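Long-range contacts in kelch-like protein 7 (Homo sapiens, PDB 3II7), which serves as the substrate-specific adapter of a BTB-CUL3-RBX1 E3 ubiquitin ligase, represented here by its kelch-repeat beta-propeller domain: residues A[90-95]-A[106-111]; A[115-120]-A[135-141]. All coordinates share one frame; numbering follows the deposited sequence.

Interaction 1 of 2, residues A[90-95]-A[106-111]; sequences TPRDSL and TSGGSE
Arg-92 reaches across to the diglycine Gly-108–Gly-109, the kelch-repeat hallmark, which here follows strand 103-107. Segment 90-95 is the linker between two propeller blades, and its arginine lays an extended chain along the 106-111 backbone. A first torsion of 54° starts that chain over the backbone, and the stretched run from CG to NE carries the guanidinium along it. Arg-92 NE meets Gly-108 O at 2.6 Å, almost head-on to the carbonyl and near the guanidinium plane. Arg-92 NH2 donates to Thr-106 OG1 at 3.2 Å, tilted 25° from that plane; Glu-121 O also bonds this hydroxyl. NH1 turns back to Thr-90 O within its own linker and forms a salt bridge to Glu-121. Leu-95 CD1 lies over one guanidinium face, 4.1 Å above its plane. An alanine in place of Arg-92 would probably leave Gly-108 O without this donor and Glu-121 without its cationic mate. Beside this grip, Asp-93 and Ser-110 form a single antiparallel, hydrogen-bonded bridge: Asp-93 N to Ser-110 O is 2.9 Å, and Ser-110 N to Asp-93 O is 2.8 Å. Next to it, a CB on Gly-109 would clash with Asp-93 O. At the other end the Thr-90 and Glu-111 side chains cross at about a right angle, with Thr-90 CG2 3.4 Å from Glu-111 OE2, while one water donates to both that oxygen and Pro-91 O.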
ATOM      1  N   THR A  90      -2.609  16.280   9.540  1.00  8.99           N
ATOM      2  CA  THR A  90      -1.185  16.546   9.323  1.00  8.68           C
ATOM      3  C   THR A  90      -0.809  16.085   7.920  1.00  6.83           C
ATOM      4  O   THR A  90      -0.632  14.894   7.682  1.00  8.23           O
ATOM      5  CB  THR A  90      -0.304  15.841  10.340  1.00 11.74           C
ATOM      6  OG1 THR A  90      -0.648  16.276  11.659  1.00 10.93           O
ATOM      7  CG2 THR A  90       1.165  16.156  10.084  1.00  5.88           C
ATOM      8  N   PRO A  91      -0.709  17.031   6.976  1.00  8.16           N
ATOM      9  CA  PRO A  91      -0.295  16.631   5.627  1.00  9.03           C
ATOM     10  C   PRO A  91       1.118  16.096   5.659  1.00 11.96           C
ATOM     11  O   PRO A  91       1.973  16.624   6.387  1.00  7.26           O
ATOM     12  CB  PRO A  91      -0.373  17.928   4.822  1.00 10.81           C
ATOM     13  CG  PRO A  91      -1.286  18.828   5.601  1.00 14.26           C
ATOM     14  CD  PRO A  91      -1.065  18.460   7.041  1.00 14.31           C
ATOM     15  N   ARG A  92       1.342  15.014   4.927  1.00  9.95           N
ATOM     16  CA  ARG A  92       2.634  14.338   4.922  1.00  9.53           C
ATOM     17  C   ARG A  92       2.742  13.391   3.730  1.00  6.92           C
ATOM     18  O   ARG A  92       1.718  12.941   3.163  1.00  5.56           O
ATOM     19  CB  ARG A  92       2.866  13.581   6.218  1.00 13.55           C
ATOM     20  CG  ARG A  92       1.794  12.639   6.578  1.00 13.33           C
ATOM     21  CD  ARG A  92       1.730  12.542   8.064  1.00 13.79           C
ATOM     22  NE  ARG A  92       1.097  11.333   8.505  1.00 14.95           N
ATOM     23  CZ  ARG A  92      -0.180  11.190   8.798  1.00 12.20           C
ATOM     24  NH1 ARG A  92      -1.026  12.187   8.663  1.00 14.53           N
ATOM     25  NH2 ARG A  92      -0.609  10.008   9.242  1.00 18.52           N
ATOM     26  N   ASP A  93       3.992  13.114   3.362  1.00  7.75           N
ATOM     27  CA  ASP A  93       4.333  12.257   2.237  1.00  7.93           C
ATOM     28  C   ASP A  93       4.766  10.879   2.753  1.00  4.14           C
ATOM     29  O   ASP A  93       5.276  10.764   3.854  1.00  5.41           O
ATOM     30  CB  ASP A  93       5.524  12.856   1.466  1.00  6.68           C
ATOM     31  CG  ASP A  93       5.144  14.084   0.611  1.00  9.64           C
ATOM     32  OD1 ASP A  93       4.008  14.552   0.675  1.00  9.54           O
ATOM     33  OD2 ASP A  93       6.018  14.570  -0.146  1.00 17.64           O
ATOM     34  N   SER A  94       4.610   9.880   1.905  1.00  4.62           N
ATOM     35  CA  SER A  94       5.130   8.505   2.161  1.00  3.84           C
ATOM     36  C   SER A  94       4.476   7.869   3.400  1.00  3.30           C
ATOM     37  O   SER A  94       5.059   7.010   4.066  1.00  4.74           O
ATOM     38  CB  SER A  94       6.672   8.523   2.245  1.00  5.61           C
ATOM     39  OG  SER A  94       7.225   9.075   1.027  1.00  9.19           O
ATOM     40  N   LEU A  95       3.265   8.319   3.694  1.00  4.55           N
ATOM     41  CA  LEU A  95       2.412   7.708   4.728  1.00  7.22           C
ATOM     42  C   LEU A  95       1.794   6.425   4.161  1.00  8.00           C
ATOM     43  O   LEU A  95       1.831   6.194   2.953  1.00  6.57           O
ATOM     44  CB  LEU A  95       1.326   8.695   5.161  1.00  4.36           C
ATOM     45  CG  LEU A  95       0.124   8.946   4.239  1.00  4.67           C
ATOM     46  CD1 LEU A  95      -0.785   9.967   4.906  1.00  5.84           C
ATOM     47  CD2 LEU A  95       0.528   9.388   2.840  1.00  7.99           C
ATOM     48  N   THR A 106      -4.333   6.280   8.872  1.00  5.83           N
ATOM     49  CA  THR A 106      -3.131   6.807   8.198  1.00  2.96           C
ATOM     50  C   THR A 106      -1.995   6.807   9.171  1.00  5.23           C
ATOM     51  O   THR A 106      -2.161   7.228  10.313  1.00  5.65           O
ATOM     52  CB  THR A 106      -3.377   8.226   7.606  1.00  6.82           C
ATOM     53  OG1 THR A 106      -3.614   9.170   8.639  1.00  8.91           O
ATOM     54  CG2 THR A 106      -4.594   8.211   6.648  1.00 10.02           C
ATOM     55  N   SER A 107      -0.826   6.327   8.735  1.00  5.36           N
ATOM     56  CA  SER A 107       0.344   6.204   9.620  1.00  5.25           C
ATOM     57  C   SER A 107       1.622   6.667   9.003  1.00  3.48           C
ATOM     58  O   SER A 107       1.886   6.472   7.822  1.00  4.76           O
ATOM     59  CB  SER A 107       0.555   4.735  10.056  1.00  5.37           C
ATOM     60  OG  SER A 107       0.886   3.927   8.923  1.00  6.60           O
ATOM     61  N   GLY A 108       2.451   7.266   9.853  1.00  4.34           N
ATOM     62  CA  GLY A 108       3.791   7.613   9.481  1.00  4.20           C
ATOM     63  C   GLY A 108       3.868   8.644   8.391  1.00  3.07           C
ATOM     64  O   GLY A 108       2.980   9.518   8.259  1.00  4.28           O
ATOM     65  N   GLY A 109       4.948   8.561   7.615  1.00  6.09           N
ATOM     66  CA  GLY A 109       5.219   9.560   6.574  1.00  4.34           C
ATOM     67  C   GLY A 109       6.150  10.639   7.070  1.00  8.44           C
ATOM     68  O   GLY A 109       6.652  10.561   8.171  1.00  7.83           O
ATOM     69  N   SER A 110       6.387  11.640   6.219  1.00  6.05           N
ATOM     70  CA  SER A 110       7.354  12.696   6.474  1.00  8.55           C
ATOM     71  C   SER A 110       6.708  14.012   6.156  1.00 11.08           C
ATOM     72  O   SER A 110       5.915  14.108   5.227  1.00 11.77           O
ATOM     73  CB  SER A 110       8.609  12.536   5.582  1.00 12.24           C
ATOM     74  OG  SER A 110       8.274  12.427   4.209  1.00 26.00           O
ATOM     75  N   GLU A 111       7.064  15.028   6.926  1.00 13.91           N
ATOM     76  CA  GLU A 111       6.777  16.416   6.599  1.00 19.24           C
ATOM     77  C   GLU A 111       8.114  17.037   6.177  1.00 26.57           C
ATOM     78  O   GLU A 111       9.154  16.366   6.157  1.00 29.68           O
ATOM     79  CB  GLU A 111       6.269  17.181   7.824  1.00 21.53           C
ATOM     80  CG  GLU A 111       4.933  16.754   8.424  1.00 21.37           C
ATOM     81  CD  GLU A 111       4.668  17.469   9.757  1.00 28.18           C
ATOM     82  OE1 GLU A 111       5.374  17.165  10.749  1.00 40.05           O
ATOM     83  OE2 GLU A 111       3.770  18.337   9.808  1.00 40.45           O
TER
HETATM   84  O   HOH W   1       2.525  18.797   7.629  1.00 28.28           O
HETATM   85  O   HOH W   2       9.083  10.951   1.566  1.00 28.15           O

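Interaction 2 of 2, residues A[115-120]-A[135-141]. With EDO (1,2-ethanediol), chain Q; EDO (1,2-ethanediol), chain X; EDO (1,2-ethanediol), chain T.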
ATOM      1  N   SER A 115      12.312  13.417   8.870  1.00 29.17           N
ATOM      2  CA  SER A 115      12.504  12.241   8.000  1.00 26.39           C
ATOM      3  C   SER A 115      11.376  11.214   8.158  1.00 24.31           C
ATOM      4  O   SER A 115      10.975  10.559   7.175  1.00 26.12           O
ATOM      5  CB  SER A 115      13.827  11.549   8.332  1.00 26.20           C
ATOM      6  OG  SER A 115      13.718  10.822   9.561  1.00 16.05           O
ATOM      7  N   ALA A 116      10.879  11.044   9.393  1.00  8.79           N
ATOM      8  CA  ALA A 116       9.801  10.091   9.607  1.00  5.66           C
ATOM      9  C   ALA A 116       9.010  10.357  10.880  1.00  7.35           C
ATOM     10  O   ALA A 116       9.573  10.701  11.898  1.00  8.49           O
ATOM     11  CB  ALA A 116      10.342   8.668   9.612  1.00  7.41           C
ATOM     12  N   LEU A 117       7.684  10.140  10.808  1.00  7.27           N
ATOM     13  CA  LEU A 117       6.786  10.382  11.922  1.00  6.62           C
ATOM     14  C   LEU A 117       6.209   9.084  12.509  1.00  4.30           C
ATOM     15  O   LEU A 117       6.128   8.057  11.827  1.00  6.55           O
ATOM     16  CB  LEU A 117       5.620  11.258  11.445  1.00  6.56           C
ATOM     17  CG  LEU A 117       5.932  12.659  10.936  1.00 11.45           C
ATOM     18  CD1 LEU A 117       4.631  13.371  10.559  1.00 15.35           C
ATOM     19  CD2 LEU A 117       6.670  13.459  11.967  1.00 11.10           C
ATOM     20  N   TYR A 118       5.823   9.144  13.786  1.00  4.39           N
ATOM     21  CA  TYR A 118       5.112   8.090  14.525  0.50  4.09           C
ATOM     22  C   TYR A 118       3.568   8.227  14.376  1.00  5.08           C
ATOM     23  O   TYR A 118       2.808   7.379  14.842  1.00  6.17           O
ATOM     24  CB  TYR A 118       5.369   8.240  16.033  0.50  3.91           C
ATOM     25  CG  TYR A 118       6.787   8.129  16.598  0.50  2.00           C
ATOM     26  CD1 TYR A 118       7.523   9.263  16.911  0.50  9.45           C
ATOM     27  CD2 TYR A 118       7.333   6.899  16.923  0.50  2.00           C
ATOM     28  CE1 TYR A 118       8.796   9.158  17.480  0.50  5.91           C
ATOM     29  CE2 TYR A 118       8.577   6.794  17.494  0.50  6.91           C
ATOM     30  CZ  TYR A 118       9.299   7.919  17.771  0.50  5.76           C
ATOM     31  OH  TYR A 118      10.549   7.803  18.336  0.50  7.34           O
ATOM     32  N   LEU A 119       3.134   9.334  13.776  1.00  5.95           N
ATOM     33  CA  LEU A 119       1.762   9.804  13.789  1.00  4.79           C
ATOM     34  C   LEU A 119       0.778   8.797  13.237  1.00  6.02           C
ATOM     35  O   LEU A 119       1.046   8.123  12.238  1.00  7.62           O
ATOM     36  CB  LEU A 119       1.665  11.101  12.971  1.00  6.15           C
ATOM     37  CG  LEU A 119       0.344  11.840  12.914  1.00 16.13           C
ATOM     38  CD1 LEU A 119      -0.155  12.273  14.300  1.00 13.23           C
ATOM     39  CD2 LEU A 119       0.546  13.057  12.016  1.00 17.32           C
ATOM     40  N   PHE A 120      -0.365   8.703  13.898  1.00  6.31           N
ATOM     41  CA  PHE A 120      -1.425   7.770  13.529  1.00  6.06           C
ATOM     42  C   PHE A 120      -2.744   8.530  13.673  1.00  7.19           C
ATOM     43  O   PHE A 120      -3.089   8.938  14.760  1.00  7.50           O
ATOM     44  CB  PHE A 120      -1.341   6.556  14.486  1.00  4.20           C
ATOM     45  CG  PHE A 120      -2.151   5.355  14.078  1.00  3.79           C
ATOM     46  CD1 PHE A 120      -2.132   4.877  12.788  1.00  7.23           C
ATOM     47  CD2 PHE A 120      -2.907   4.637  15.033  1.00  5.37           C
ATOM     48  CE1 PHE A 120      -2.845   3.745  12.454  1.00  4.73           C
ATOM     49  CE2 PHE A 120      -3.625   3.505  14.671  1.00  5.16           C
ATOM     50  CZ  PHE A 120      -3.579   3.062  13.378  1.00  5.63           C
ATOM     51  N   SER A 135       0.241   6.744  18.846  1.00  4.43           N
ATOM     52  CA  SER A 135       1.319   6.731  17.876  1.00  5.72           C
ATOM     53  C   SER A 135       1.988   5.365  17.774  1.00  6.07           C
ATOM     54  O   SER A 135       2.059   4.612  18.766  1.00  5.17           O
ATOM     55  CB  SER A 135       2.377   7.740  18.282  1.00  8.18           C
ATOM     56  OG  SER A 135       1.892   9.063  18.081  1.00  9.34           O
ATOM     57  N   MET A 136       2.540   5.069  16.601  1.00  4.57           N
ATOM     58  CA  MET A 136       3.376   3.877  16.439  1.00  4.22           C
ATOM     59  C   MET A 136       4.559   3.901  17.382  1.00  5.49           C
ATOM     60  O   MET A 136       5.020   4.965  17.828  1.00  6.38           O
ATOM     61  CB  MET A 136       3.907   3.740  14.999  1.00  3.70           C
ATOM     62  CG  MET A 136       2.848   3.554  13.970  1.00  8.15           C
ATOM     63  SD  MET A 136       3.459   3.377  12.290  1.00  6.72           S
ATOM     64  CE  MET A 136       4.255   4.996  11.996  1.00  7.78           C
ATOM     65  N   LEU A 137       5.060   2.709  17.657  1.00  5.31           N
ATOM     66  CA  LEU A 137       6.254   2.524  18.510  1.00  4.38           C
ATOM     67  C   LEU A 137       7.544   3.030  17.821  1.00  5.13           C
ATOM     68  O   LEU A 137       8.462   3.519  18.497  1.00  6.18           O
ATOM     69  CB  LEU A 137       6.402   1.047  18.891  1.00  5.82           C
ATOM     70  CG  LEU A 137       5.243   0.486  19.766  1.00  7.67           C
ATOM     71  CD1 LEU A 137       5.305  -1.014  19.873  1.00  7.87           C
ATOM     72  CD2 LEU A 137       5.296   1.088  21.163  1.00 16.28           C
ATOM     73  N   THR A 138       7.605   2.904  16.483  1.00  5.00           N
ATOM     74  CA  THR A 138       8.751   3.364  15.675  1.00  3.68           C
ATOM     75  C   THR A 138       8.241   4.223  14.540  1.00  3.38           C
ATOM     76  O   THR A 138       7.313   3.834  13.816  1.00  5.45           O
ATOM     77  CB  THR A 138       9.517   2.178  15.078  1.00  6.97           C
ATOM     78  OG1 THR A 138       9.968   1.290  16.138  1.00  9.05           O
ATOM     79  CG2 THR A 138      10.699   2.660  14.219  1.00  7.38           C
ATOM     80  N   GLN A 139       8.836   5.396  14.401  1.00  5.47           N
ATOM     81  CA  GLN A 139       8.526   6.291  13.321  1.00  6.83           C
ATOM     82  C   GLN A 139       8.944   5.634  12.006  1.00  6.82           C
ATOM     83  O   GLN A 139       9.937   4.890  11.956  1.00  6.84           O
ATOM     84  CB  GLN A 139       9.263   7.621  13.511  1.00  7.17           C
ATOM     85  CG  GLN A 139      10.773   7.532  13.347  1.00 10.55           C
ATOM     86  CD  GLN A 139      11.525   8.604  14.113  1.00 27.41           C
ATOM     87  OE1 GLN A 139      11.718   8.488  15.303  1.00 12.21           O
ATOM     88  NE2 GLN A 139      11.959   9.650  13.418  1.00 20.80           N
ATOM     89  N   ARG A 140       8.195   5.904  10.950  1.00  4.46           N
ATOM     90  CA  ARG A 140       8.488   5.285   9.647  1.00  3.38           C
ATOM     91  C   ARG A 140       7.835   5.993   8.454  1.00  3.37           C
ATOM     92  O   ARG A 140       6.790   6.569   8.602  1.00  5.35           O
ATOM     93  CB  ARG A 140       8.110   3.797   9.639  1.00  6.58           C
ATOM     94  CG  ARG A 140       6.777   3.460  10.051  1.00 13.85           C
ATOM     95  CD  ARG A 140       6.631   1.929  10.239  1.00 11.51           C
ATOM     96  NE  ARG A 140       6.911   1.385  11.595  1.00  9.54           N
ATOM     97  CZ  ARG A 140       7.530   0.229  11.849  1.00  9.31           C
ATOM     98  NH1 ARG A 140       8.073  -0.492  10.880  1.00 10.87           N
ATOM     99  NH2 ARG A 140       7.689  -0.187  13.102  1.00 10.79           N
ATOM    100  N   CYS A 141       8.541   5.976   7.314  1.00  6.44           N
ATOM    101  CA  CYS A 141       8.060   6.398   5.978  0.50  3.91           C
ATOM    102  C   CYS A 141       8.201   5.216   5.024  1.00  4.20           C
ATOM    103  O   CYS A 141       9.130   4.430   5.178  1.00  5.99           O
ATOM    104  CB  CYS A 141       8.944   7.516   5.412  0.50  4.88           C
ATOM    105  SG  CYS A 141       8.793   9.096   6.181  0.50 15.51           S
TER
HETATM  106  C1  EDO Q 967       4.319  12.694  16.203  1.00 26.89           C
HETATM  107  O1  EDO Q 967       3.062  12.207  16.700  1.00 45.13           O
HETATM  108  C2  EDO Q 967       4.693  11.880  15.009  1.00 20.50           C
HETATM  109  O2  EDO Q 967       6.081  11.797  14.840  1.00 24.92           O
HETATM  110  C1  EDO X 973       9.136  11.992  14.581  1.00 36.59           C
HETATM  111  O1  EDO X 973      10.454  12.218  14.064  1.00 45.29           O
HETATM  112  C2  EDO X 973       8.959  12.692  15.926  1.00 37.47           C
HETATM  113  O2  EDO X 973      10.096  12.455  16.762  1.00 36.08           O
HETATM  114  C1  EDO T 969       6.388   8.205  20.842  1.00 48.55           C
HETATM  115  O1  EDO T 969       5.624   9.377  21.161  1.00 58.58           O
HETATM  116  C2  EDO T 969       5.510   7.175  20.126  1.00 40.71           C
HETATM  117  O2  EDO T 969       6.209   5.927  20.000  1.00 39.68           O
HETATM  118  O   HOH W   3      11.108   4.781  18.682  1.00 22.97           O
HETATM  119  O   HOH W   4      -0.477   9.614  16.665  1.00  8.89           O
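Within the third kelch repeat, a loop inside the blade meets the linker to the next blade where Tyr-118 and Gln-139 lie against each other: 115-120 leads into strand 120-124, and the linker 135-141 follows the outer strand 129-133. In the conformer described, one of two deposited for Tyr-118, Gln-139 CB stands 3.9 Å from the ring centroid and only 7° off its normal, a CH-pi contact over the face. Gln-139 then runs on obliquely, its amide plane 57° from the ring, and puts OE1 3.3 Å from Tyr-118 OH. The opposite ring face carries an ethanediol carbon, displaced toward the rim, and a water joins Tyr-118 OH to Leu-137 O at the ring edge. In this six-bladed propeller the two segments are tied through their backbones as well. Tyr-118 O accepts Met-136 N at 2.9 Å in the carbonyl plane, whereas Arg-140 N approaches Leu-117 O from 45° above the plane, at 3.1 Å. A bend at the end of the Met-136 side chain brings its methyl CE to 3.6 Å from Leu-117 O. Beyond these bonds Arg-140 turns to a salt bridge with Glu-172. Ala-116 CB packs 3.7 Å from Arg-140 N.

Overall arrangement
Interactions 1 and 2 have centres about 9 Å apart on the same side of the chain's centre, and Gly-109 joins them directly. Its O lies 2.9 Å from Leu-117 N and its N 2.9 Å from Arg-140 O, both probable hydrogen bonds, so the glycine that faces linker 90-95 also reaches both segments of interaction 2. Side chains continue the join: Thr-90 CB packs 3.4 Å from Leu-119 CD2, and Leu-117 and Leu-119 both touch Arg-92. The two contacts are thus consecutive rather than repeated. In relatives such as KEAP1, loops on one propeller face bind substrate; this side may serve likewise, although no substrate is bound here and the ethanediols are probably crystallisation additives.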